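Local atomic coordinates of polyprenyl synthetase (Zymomonas mobilis subsp. mobilis, PDB entry 4KKM), a protein that probably condenses isoprenyl diphosphates into longer chains, as farnesyl and geranylgeranyl diphosphate synthases do with the aid of magnesium. Residues Gln36-Asp39 and Arg40-Ala43; Pro158-Arg161 and Leu162-Gln166; Ser276-Leu280 and Glu281-Ser285; Ser299-Gly302 and Ser303-Tyr307. All coordinates share one frame; numbering follows the deposited sequence.

Contact 1: residues Gln36-Asp39 and Arg40-Ala43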
loop_
_atom_site.group_PDB
_atom_site.type_symbol
_atom_site.label_atom_id
_atom_site.label_comp_id
_atom_site.label_asym_id
_atom_site.label_seq_id
_atom_site.Cartn_x
_atom_site.Cartn_y
_atom_site.Cartn_z
ATOM N N GLN B 36 -8.288 -22.487 6.841
ATOM C CA GLN B 36 -7.580 -22.722 8.096
ATOM C C GLN B 36 -6.135 -22.235 8.017
ATOM O O GLN B 36 -5.619 -21.637 8.958
ATOM C CB GLN B 36 -7.611 -24.205 8.468
ATOM C CG GLN B 36 -8.967 -24.698 8.954
ATOM C CD GLN B 36 -8.892 -26.086 9.567
ATOM O OE1 GLN B 36 -7.808 -26.652 9.722
ATOM N NE2 GLN B 36 -10.046 -26.643 9.917
ATOM N N ASP B 37 -5.489 -22.491 6.887
ATOM C CA ASP B 37 -4.103 -22.085 6.698
ATOM C C ASP B 37 -3.951 -20.565 6.677
ATOM O O ASP B 37 -3.015 -20.025 7.264
ATOM C CB ASP B 37 -3.545 -22.693 5.413
ATOM C CG ASP B 37 -3.240 -24.173 5.560
ATOM O OD1 ASP B 37 -2.831 -24.582 6.669
ATOM O OD2 ASP B 37 -3.407 -24.922 4.572
ATOM N N ILE B 38 -4.870 -19.887 5.998
ATOM C CA ILE B 38 -4.816 -18.430 5.893
ATOM C C ILE B 38 -5.052 -17.800 7.261
ATOM O O ILE B 38 -4.395 -16.825 7.608
ATOM C CB ILE B 38 -5.802 -17.887 4.825
ATOM C CG1 ILE B 38 -5.332 -18.305 3.429
ATOM C CG2 ILE B 38 -5.922 -16.351 4.895
ATOM C CD1 ILE B 38 -3.949 -17.770 3.062
ATOM N N ASP B 39 -5.959 -18.378 8.054
ATOM C CA ASP B 39 -6.158 -17.912 9.435
ATOM C C ASP B 39 -4.898 -18.075 10.289
ATOM O O ASP B 39 -4.516 -17.161 11.031
ATOM C CB ASP B 39 -7.337 -18.621 10.113
ATOM C CG ASP B 39 -8.678 -17.986 9.778
ATOM O OD1 ASP B 39 -8.705 -16.894 9.173
ATOM O OD2 ASP B 39 -9.716 -18.576 10.135
ATOM N N ARG B 40 -4.263 -19.239 10.189
ATOM C CA ARG B 40 -3.004 -19.487 10.882
ATOM C C ARG B 40 -1.936 -18.476 10.477
ATOM O O ARG B 40 -1.233 -17.921 11.322
ATOM C CB ARG B 40 -2.489 -20.901 10.598
ATOM C CG ARG B 40 -1.001 -21.068 10.917
ATOM C CD ARG B 40 -0.502 -22.490 10.694
ATOM N NE ARG B 40 -0.639 -22.919 9.303
ATOM C CZ ARG B 40 0.252 -22.673 8.348
ATOM N NH1 ARG B 40 1.357 -21.994 8.623
ATOM N NH2 ARG B 40 0.037 -23.106 7.115
ATOM N N LEU B 41 -1.818 -18.241 9.176
ATOM C CA LEU B 41 -0.767 -17.377 8.656
ATOM C C LEU B 41 -0.950 -15.912 9.079
ATOM O O LEU B 41 0.016 -15.241 9.450
ATOM C CB LEU B 41 -0.674 -17.518 7.130
ATOM C CG LEU B 41 -0.152 -18.879 6.659
ATOM C CD1 LEU B 41 -0.330 -19.049 5.154
ATOM C CD2 LEU B 41 1.308 -19.050 7.050
ATOM N N PHE B 42 -2.185 -15.421 9.030
ATOM C CA PHE B 42 -2.458 -14.053 9.459
ATOM C C PHE B 42 -2.186 -13.890 10.951
ATOM O O PHE B 42 -1.614 -12.888 11.379
ATOM C CB PHE B 42 -3.902 -13.646 9.145
ATOM C CG PHE B 42 -4.070 -12.943 7.822
ATOM C CD1 PHE B 42 -3.393 -11.765 7.554
ATOM C CD2 PHE B 42 -4.920 -13.456 6.856
ATOM C CE1 PHE B 42 -3.559 -11.111 6.341
ATOM C CE2 PHE B 42 -5.094 -12.807 5.647
ATOM C CZ PHE B 42 -4.408 -11.634 5.389
ATOM N N ALA B 43 -2.593 -14.885 11.736
ATOM C CA ALA B 43 -2.408 -14.845 13.184
ATOM C C ALA B 43 -0.930 -14.736 13.529
ATOM O O ALA B 43 -0.547 -13.977 14.416
ATOM C CB ALA B 43 -3.016 -16.086 13.838
#
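Each carbonyl from Q36 to D39 accepts the N-H four residues on, from R40 to A43, with Q36 O to R40 N at 3.0 Å as an example, so the eight residues are regular alpha-helix. They belong to helix 24-45 of the all-helical isoprenoid synthase fold. D37 and R40, an i to i+3 pair, lie side by side and form a salt bridge in which R40 NH2 reaches D37 OD1 at 3.3 Å. The bond is long but nearly straight (171° at the hydrogen): OD1 sits at the guanidinium edge, in its plane, whereas NH2 approaches from above the carboxylate plane. R40 is long enough to fold back: CG leaves anti to the backbone N (chi1 162°), and a bend at chi3 brings one guanidinium face over D37 O and L41 CG. R40 NH1 is held separately by a salt bridge to E88 of helix 87-109. An alanine at D37 removes the carboxylate and would probably leave R40 NH2 without its mate on this helix, the guanidinium then relying on partners such as E88. D39 turns its charge elsewhere, to R70 and the N-H of G66. Branched and aromatic residues suit the buried side, where L41 rests on L91 and F42 on C99. There I38 CG2 lies alongside the F42 ring, 3.6 Å from F42 CD2.

Contact 2: residues Pro158-Arg161 and Leu162-Gln166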
loop_
_atom_site.group_PDB
_atom_site.type_symbol
_atom_site.label_atom_id
_atom_site.label_comp_id
_atom_site.label_asym_id
_atom_site.label_seq_id
_atom_site.Cartn_x
_atom_site.Cartn_y
_atom_site.Cartn_z
ATOM N N PRO B 158 15.071 -14.131 -6.703
ATOM C CA PRO B 158 14.687 -12.729 -6.496
ATOM C C PRO B 158 13.795 -12.176 -7.604
ATOM O O PRO B 158 12.989 -11.279 -7.346
ATOM C CB PRO B 158 16.033 -11.992 -6.479
ATOM C CG PRO B 158 16.987 -12.905 -7.179
ATOM C CD PRO B 158 16.531 -14.287 -6.837
ATOM N N HIS B 159 13.934 -12.697 -8.820
ATOM C CA HIS B 159 13.106 -12.227 -9.926
ATOM C C HIS B 159 11.661 -12.666 -9.766
ATOM O O HIS B 159 10.750 -11.958 -10.176
ATOM C CB HIS B 159 13.662 -12.685 -11.278
ATOM C CG HIS B 159 14.966 -12.040 -11.640
ATOM N ND1 HIS B 159 15.056 -10.712 -12.015
ATOM C CD2 HIS B 159 16.220 -12.529 -11.679
ATOM C CE1 HIS B 159 16.316 -10.421 -12.267
ATOM N NE2 HIS B 159 17.049 -11.500 -12.075
ATOM N N VAL B 160 11.453 -13.838 -9.177
ATOM C CA VAL B 160 10.100 -14.295 -8.886
ATOM C C VAL B 160 9.418 -13.298 -7.962
ATOM O O VAL B 160 8.299 -12.851 -8.232
ATOM C CB VAL B 160 10.081 -15.677 -8.216
ATOM C CG1 VAL B 160 8.671 -16.008 -7.696
ATOM C CG2 VAL B 160 10.571 -16.734 -9.183
ATOM N N ARG B 161 10.114 -12.935 -6.886
ATOM C CA ARG B 161 9.567 -12.003 -5.902
ATOM C C ARG B 161 9.297 -10.624 -6.489
ATOM O O ARG B 161 8.252 -10.033 -6.227
ATOM C CB ARG B 161 10.488 -11.899 -4.679
ATOM C CG ARG B 161 10.282 -13.012 -3.667
ATOM C CD ARG B 161 11.274 -12.917 -2.528
ATOM N NE ARG B 161 12.569 -13.473 -2.902
ATOM C CZ ARG B 161 13.710 -13.187 -2.286
ATOM N NH1 ARG B 161 13.718 -12.334 -1.269
ATOM N NH2 ARG B 161 14.843 -13.744 -2.695
ATOM N N LEU B 162 10.238 -10.108 -7.276
ATOM C CA LEU B 162 10.048 -8.823 -7.946
ATOM C C LEU B 162 8.871 -8.836 -8.924
ATOM O O LEU B 162 8.109 -7.872 -8.997
ATOM C CB LEU B 162 11.318 -8.399 -8.686
ATOM C CG LEU B 162 12.396 -7.734 -7.833
ATOM C CD1 LEU B 162 13.550 -7.272 -8.703
ATOM C CD2 LEU B 162 11.813 -6.565 -7.063
ATOM N N GLU B 163 8.741 -9.914 -9.691
ATOM C CA GLU B 163 7.629 -10.035 -10.631
ATOM C C GLU B 163 6.292 -10.024 -9.893
ATOM O O GLU B 163 5.326 -9.405 -10.349
ATOM C CB GLU B 163 7.763 -11.297 -11.493
ATOM C CG GLU B 163 8.870 -11.215 -12.543
ATOM C CD GLU B 163 9.068 -12.518 -13.307
ATOM O OE1 GLU B 163 8.064 -13.196 -13.605
ATOM O OE2 GLU B 163 10.230 -12.868 -13.602
ATOM N N LEU B 164 6.242 -10.707 -8.751
ATOM C CA LEU B 164 5.029 -10.731 -7.933
ATOM C C LEU B 164 4.709 -9.337 -7.409
ATOM O O LEU B 164 3.566 -8.875 -7.490
ATOM C CB LEU B 164 5.179 -11.715 -6.762
ATOM C CG LEU B 164 5.256 -13.198 -7.147
ATOM C CD1 LEU B 164 5.631 -14.030 -5.936
ATOM C CD2 LEU B 164 3.917 -13.664 -7.717
ATOM N N ILE B 165 5.727 -8.671 -6.872
ATOM C CA ILE B 165 5.566 -7.323 -6.334
ATOM C C ILE B 165 5.100 -6.321 -7.399
ATOM O O ILE B 165 4.151 -5.568 -7.179
ATOM C CB ILE B 165 6.865 -6.833 -5.668
ATOM C CG1 ILE B 165 7.117 -7.616 -4.373
ATOM C CG2 ILE B 165 6.785 -5.346 -5.380
ATOM C CD1 ILE B 165 8.550 -7.562 -3.883
ATOM N N GLN B 166 5.760 -6.309 -8.554
ATOM C CA GLN B 166 5.318 -5.422 -9.626
ATOM C C GLN B 166 3.877 -5.708 -10.043
ATOM O O GLN B 166 3.067 -4.788 -10.188
ATOM C CB GLN B 166 6.234 -5.516 -10.851
ATOM C CG GLN B 166 5.746 -4.645 -11.994
ATOM C CD GLN B 166 6.847 -4.257 -12.961
ATOM O OE1 GLN B 166 7.755 -5.042 -13.237
ATOM N NE2 GLN B 166 6.775 -3.032 -13.474
#
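L162 N to P158 O, at 3.0 Å, begins the backbone hydrogen bonding, and E163, L164 and I165 likewise give their N-H groups to H159, V160 and R161. Proline suits the first position because a first-turn residue needs no N-H inside the helix. Apolar contact is made by V160 and L164, which lie side by side; V160 CG1 is 4.0 Å from L164 CD1, and both side chains pack on helix 208-221. A methyl-to-carbonyl contact follows, I165 CD1 lying 3.4 Å from R161 O. This is the opening of helix 158-172, which lies at the dimer interface: L162 meets R161 of the second subunit, and I165 meets L162 of that subunit. Among the polar groups, E163 sets CG anti to its carbonyl carbon (chi1 -72°), which lays the chain back over the preceding turn, with CG 3.1 Å from H159 O. Its OE2 forms a salt bridge with R223, and an alanine at E163 would probably leave that arginine without its carboxylate mate and H159 CB less covered. R161, long and bent at chi3, carries its guanidinium back to the preceding chain, where NH1 donates to S150 O at the end of helix 131-150 and NH2 to T156 O in the loop.

Contact 3: residues Ser276-Leu280 and Glu281-Ser285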
loop_
_atom_site.group_PDB
_atom_site.type_symbol
_atom_site.label_atom_id
_atom_site.label_comp_id
_atom_site.label_asym_id
_atom_site.label_seq_id
_atom_site.Cartn_x
_atom_site.Cartn_y
_atom_site.Cartn_z
ATOM N N SER B 276 -28.932 -4.895 -15.917
ATOM C CA SER B 276 -29.756 -3.820 -16.460
ATOM C C SER B 276 -29.479 -3.615 -17.944
ATOM O O SER B 276 -30.395 -3.347 -18.718
ATOM C CB SER B 276 -29.547 -2.507 -15.696
ATOM O OG SER B 276 -28.224 -2.018 -15.844
ATOM N N LEU B 277 -28.215 -3.747 -18.330
ATOM C CA LEU B 277 -27.806 -3.510 -19.712
ATOM C C LEU B 277 -28.076 -4.692 -20.642
ATOM O O LEU B 277 -28.612 -4.511 -21.731
ATOM C CB LEU B 277 -26.329 -3.115 -19.782
ATOM C CG LEU B 277 -26.007 -1.762 -19.135
ATOM C CD1 LEU B 277 -24.514 -1.474 -19.203
ATOM C CD2 LEU B 277 -26.797 -0.651 -19.796
ATOM N N LEU B 278 -27.709 -5.896 -20.215
ATOM C CA LEU B 278 -27.851 -7.078 -21.067
ATOM C C LEU B 278 -29.255 -7.679 -21.030
ATOM O O LEU B 278 -29.694 -8.324 -21.986
ATOM C CB LEU B 278 -26.841 -8.155 -20.665
ATOM C CG LEU B 278 -25.343 -7.839 -20.729
ATOM C CD1 LEU B 278 -24.538 -9.011 -20.181
ATOM C CD2 LEU B 278 -24.900 -7.496 -22.143
ATOM N N GLY B 279 -29.951 -7.484 -19.919
ATOM C CA GLY B 279 -31.230 -8.139 -19.713
ATOM C C GLY B 279 -30.996 -9.504 -19.095
ATOM O O GLY B 279 -29.903 -10.058 -19.203
ATOM N N LEU B 280 -32.025 -10.043 -18.448
ATOM C CA LEU B 280 -31.914 -11.295 -17.697
ATOM C C LEU B 280 -31.375 -12.474 -18.504
ATOM O O LEU B 280 -30.411 -13.112 -18.094
ATOM C CB LEU B 280 -33.263 -11.675 -17.080
ATOM C CG LEU B 280 -33.279 -12.972 -16.271
ATOM C CD1 LEU B 280 -32.333 -12.870 -15.081
ATOM C CD2 LEU B 280 -34.698 -13.311 -15.828
ATOM N N GLU B 281 -32.000 -12.764 -19.640
ATOM C CA GLU B 281 -31.621 -13.926 -20.446
ATOM C C GLU B 281 -30.186 -13.870 -20.972
ATOM O O GLU B 281 -29.456 -14.858 -20.912
ATOM C CB GLU B 281 -32.585 -14.113 -21.618
ATOM C CG GLU B 281 -33.891 -14.786 -21.242
ATOM C CD GLU B 281 -34.798 -15.015 -22.442
ATOM O OE1 GLU B 281 -34.538 -15.967 -23.211
ATOM O OE2 GLU B 281 -35.771 -14.244 -22.613
ATOM N N LYS B 282 -29.792 -12.714 -21.496
ATOM C CA LYS B 282 -28.458 -12.551 -22.062
ATOM C C LYS B 282 -27.382 -12.583 -20.981
ATOM O O LYS B 282 -26.302 -13.135 -21.192
ATOM C CB LYS B 282 -28.369 -11.249 -22.855
ATOM C CG LYS B 282 -27.120 -11.114 -23.704
ATOM C CD LYS B 282 -27.215 -9.881 -24.586
ATOM C CE LYS B 282 -28.455 -9.931 -25.470
ATOM N NZ LYS B 282 -28.777 -8.593 -26.042
ATOM N N ALA B 283 -27.674 -11.991 -19.824
ATOM C CA ALA B 283 -26.725 -12.013 -18.710
ATOM C C ALA B 283 -26.508 -13.434 -18.194
ATOM O O ALA B 283 -25.383 -13.828 -17.894
ATOM C CB ALA B 283 -27.190 -11.089 -17.577
ATOM N N ARG B 284 -27.590 -14.201 -18.102
ATOM C CA ARG B 284 -27.518 -15.594 -17.667
ATOM C C ARG B 284 -26.683 -16.446 -18.613
ATOM O O ARG B 284 -25.807 -17.205 -18.187
ATOM C CB ARG B 284 -28.916 -16.196 -17.609
ATOM C CG ARG B 284 -29.588 -16.176 -16.255
ATOM C CD ARG B 284 -30.897 -16.943 -16.366
ATOM N NE ARG B 284 -31.710 -16.912 -15.154
ATOM C CZ ARG B 284 -33.038 -16.974 -15.162
ATOM N NH1 ARG B 284 -33.686 -17.055 -16.318
ATOM N NH2 ARG B 284 -33.718 -16.944 -14.022
ATOM N N SER B 285 -26.970 -16.334 -19.904
ATOM C CA SER B 285 -26.267 -17.146 -20.890
ATOM C C SER B 285 -24.798 -16.747 -21.005
ATOM O O SER B 285 -23.937 -17.595 -21.225
ATOM C CB SER B 285 -26.952 -17.075 -22.257
ATOM O OG SER B 285 -26.881 -15.765 -22.789
HETATM O O HOH W 1 -31.417 -10.379 -22.403
#
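L278 and K282 face each other across the turn between helix 274-278 and helix 280-296, a junction at which G279 ends the first helix and occupies the N-cap position of the second. Their side chains cross at about a right angle, and K282 CB comes within 3.3 Å of L278 O. Lysine suits this exposed place because its aliphatic part can lie against the leucine, CD 4.1 Å from L278 CD2, while its amine stays at the surface. L278 CD1 turns instead to A283, whose small methyl is buried against I245 of helix 226-253. On another flank L280 and R284 cross obliquely: L280 CD2 lies over one guanidinium face of R284, 3.9 Å from NH1, and both residues also touch L249. L280 reaches the guanidinium with CG anti to the backbone N (chi1 180°). What sets these groups is the backbone. G279 has positive phi (87°), where a beta-carbon would be pressed against L278 O, so glycine fits the turn. Its carbonyl oxygen accepts A283 N at 3.0 Å, with the donor nearly in line with the C=O bond, and L280 O accepts R284 N in the same i to i+4 pattern. L278 O and K282 N are too far apart to bond directly, and one water links them, donating to L278 O at 2.7 Å and accepting from K282 N at 3.0 Å.

Contact 4: residues Ser299-Gly302 and Ser303-Tyr307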
loop_
_atom_site.group_PDB
_atom_site.type_symbol
_atom_site.label_atom_id
_atom_site.label_comp_id
_atom_site.label_asym_id
_atom_site.label_seq_id
_atom_site.Cartn_x
_atom_site.Cartn_y
_atom_site.Cartn_z
ATOM N N SER B 299 -7.292 -26.154 -21.220
ATOM C CA SER B 299 -7.317 -27.414 -21.966
ATOM C C SER B 299 -5.939 -28.064 -22.115
ATOM O O SER B 299 -5.839 -29.269 -22.352
ATOM C CB SER B 299 -7.954 -27.216 -23.341
ATOM O OG SER B 299 -7.233 -26.257 -24.091
ATOM N N VAL B 300 -4.880 -27.275 -21.968
ATOM C CA VAL B 300 -3.526 -27.800 -22.107
ATOM C C VAL B 300 -3.008 -28.462 -20.832
ATOM O O VAL B 300 -1.937 -29.063 -20.837
ATOM C CB VAL B 300 -2.529 -26.715 -22.571
ATOM C CG1 VAL B 300 -2.910 -26.201 -23.962
ATOM C CG2 VAL B 300 -2.454 -25.581 -21.551
ATOM N N PHE B 301 -3.763 -28.357 -19.742
ATOM C CA PHE B 301 -3.367 -28.998 -18.491
ATOM C C PHE B 301 -4.139 -30.290 -18.258
ATOM O O PHE B 301 -5.280 -30.435 -18.701
ATOM C CB PHE B 301 -3.577 -28.064 -17.293
ATOM C CG PHE B 301 -2.885 -26.741 -17.423
ATOM C CD1 PHE B 301 -1.509 -26.647 -17.283
ATOM C CD2 PHE B 301 -3.608 -25.589 -17.677
ATOM C CE1 PHE B 301 -0.866 -25.427 -17.404
ATOM C CE2 PHE B 301 -2.973 -24.363 -17.795
ATOM C CZ PHE B 301 -1.598 -24.283 -17.658
ATOM N N GLY B 302 -3.509 -31.219 -17.544
ATOM C CA GLY B 302 -4.159 -32.448 -17.135
ATOM C C GLY B 302 -5.024 -32.253 -15.902
ATOM O O GLY B 302 -5.560 -31.170 -15.669
ATOM N N SER B 303 -5.152 -33.305 -15.102
ATOM C CA SER B 303 -6.029 -33.276 -13.936
ATOM C C SER B 303 -5.581 -32.283 -12.865
ATOM O O SER B 303 -6.361 -31.921 -11.981
ATOM C CB SER B 303 -6.145 -34.674 -13.326
ATOM O OG SER B 303 -4.923 -35.059 -12.724
ATOM N N GLU B 304 -4.331 -31.835 -12.942
ATOM C CA GLU B 304 -3.815 -30.867 -11.977
ATOM C C GLU B 304 -4.600 -29.550 -12.019
ATOM O O GLU B 304 -4.543 -28.750 -11.083
ATOM C CB GLU B 304 -2.313 -30.619 -12.189
ATOM C CG GLU B 304 -1.950 -29.941 -13.506
ATOM C CD GLU B 304 -1.872 -30.903 -14.680
ATOM O OE1 GLU B 304 -2.250 -32.085 -14.523
ATOM O OE2 GLU B 304 -1.424 -30.473 -15.763
ATOM N N ALA B 305 -5.348 -29.345 -13.099
ATOM C CA ALA B 305 -6.138 -28.129 -13.275
ATOM C C ALA B 305 -7.588 -28.296 -12.832
ATOM O O ALA B 305 -8.402 -27.393 -13.020
ATOM C CB ALA B 305 -6.080 -27.669 -14.735
ATOM N N ASP B 306 -7.914 -29.443 -12.246
ATOM C CA ASP B 306 -9.297 -29.721 -11.853
ATOM C C ASP B 306 -9.845 -28.747 -10.804
ATOM O O ASP B 306 -11.032 -28.422 -10.818
ATOM C CB ASP B 306 -9.467 -31.169 -11.381
ATOM C CG ASP B 306 -9.593 -32.148 -12.537
ATOM O OD1 ASP B 306 -9.835 -31.700 -13.682
ATOM O OD2 ASP B 306 -9.459 -33.366 -12.296
ATOM N N TYR B 307 -8.983 -28.277 -9.905
ATOM C CA TYR B 307 -9.400 -27.305 -8.898
ATOM C C TYR B 307 -9.866 -26.005 -9.533
ATOM O O TYR B 307 -10.955 -25.513 -9.231
ATOM C CB TYR B 307 -8.275 -27.038 -7.898
ATOM C CG TYR B 307 -8.011 -28.209 -6.988
ATOM C CD1 TYR B 307 -8.993 -28.664 -6.115
ATOM C CD2 TYR B 307 -6.790 -28.869 -7.005
ATOM C CE1 TYR B 307 -8.766 -29.737 -5.279
ATOM C CE2 TYR B 307 -6.553 -29.948 -6.175
ATOM C CZ TYR B 307 -7.543 -30.375 -5.311
ATOM O OH TYR B 307 -7.313 -31.444 -4.480
#
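E304 bends its carboxylate back to G302 where a short 3-10 turn, residues 303-305, leads into helix 306-314, with A305 at the N-cap position. Two hydrogen bonds close the turn. G302 N donates to E304 OE2 at 2.8 Å, moderately bent (142° at the hydrogen) and arriving from above the carboxylate plane. E304 can fold this way because CG stands between its backbone N and carbonyl carbon (chi1 66°) and the chain turns again at chi2 (-82°). A glutamate chain, so folded, is long enough to reach back two residues. The other carboxylate oxygen, OE1, lies 3.3 Å from G302 CA; a beta-carbon at this position would run into it, so glycine suits the place. G302 O in turn accepts A305 N at 3.2 Å, the i to i+3 bond of a 3-10 turn, and S303 O takes D306 N. Both F301 O and G302 O also accept hydrogen bonds from R309, whose guanidinium forms a salt bridge with D306 OD1, so one arginine ties the loop to the first turn of the helix. The apolar contacts lie on the inner side. A305 is small enough to sit against F301, CB to CB at 3.6 Å. The F301 ring then runs on to I228 and L232 of helix 226-253 and to L82 and F83, an apolar setting fit for a phenylalanine. Ring and carboxylate planes stand almost perpendicular, and E304 OE2 lies at the ring edge, 4.1 Å from F301 CD1.

The four contacts are separate local pieces of one helical fold. Contact 1 packs on helix 87-109, which carries the calcium ligand D108, but like the others it lies away from the metal site formed by D108 and D114. Contacts 3 and 4 lie at the start of helix 280-296 and in the loop after it, their centres about 30 Å apart, and both lean on helix 226-253. Contact 4 approaches contact 1 to about 12 Å between nearest atoms, and its Y307 touches helix 24-45. Contact 2, at the subunit interface, lies about 40 Å from contact 3, centre to centre, on the opposite side of the chain's centre.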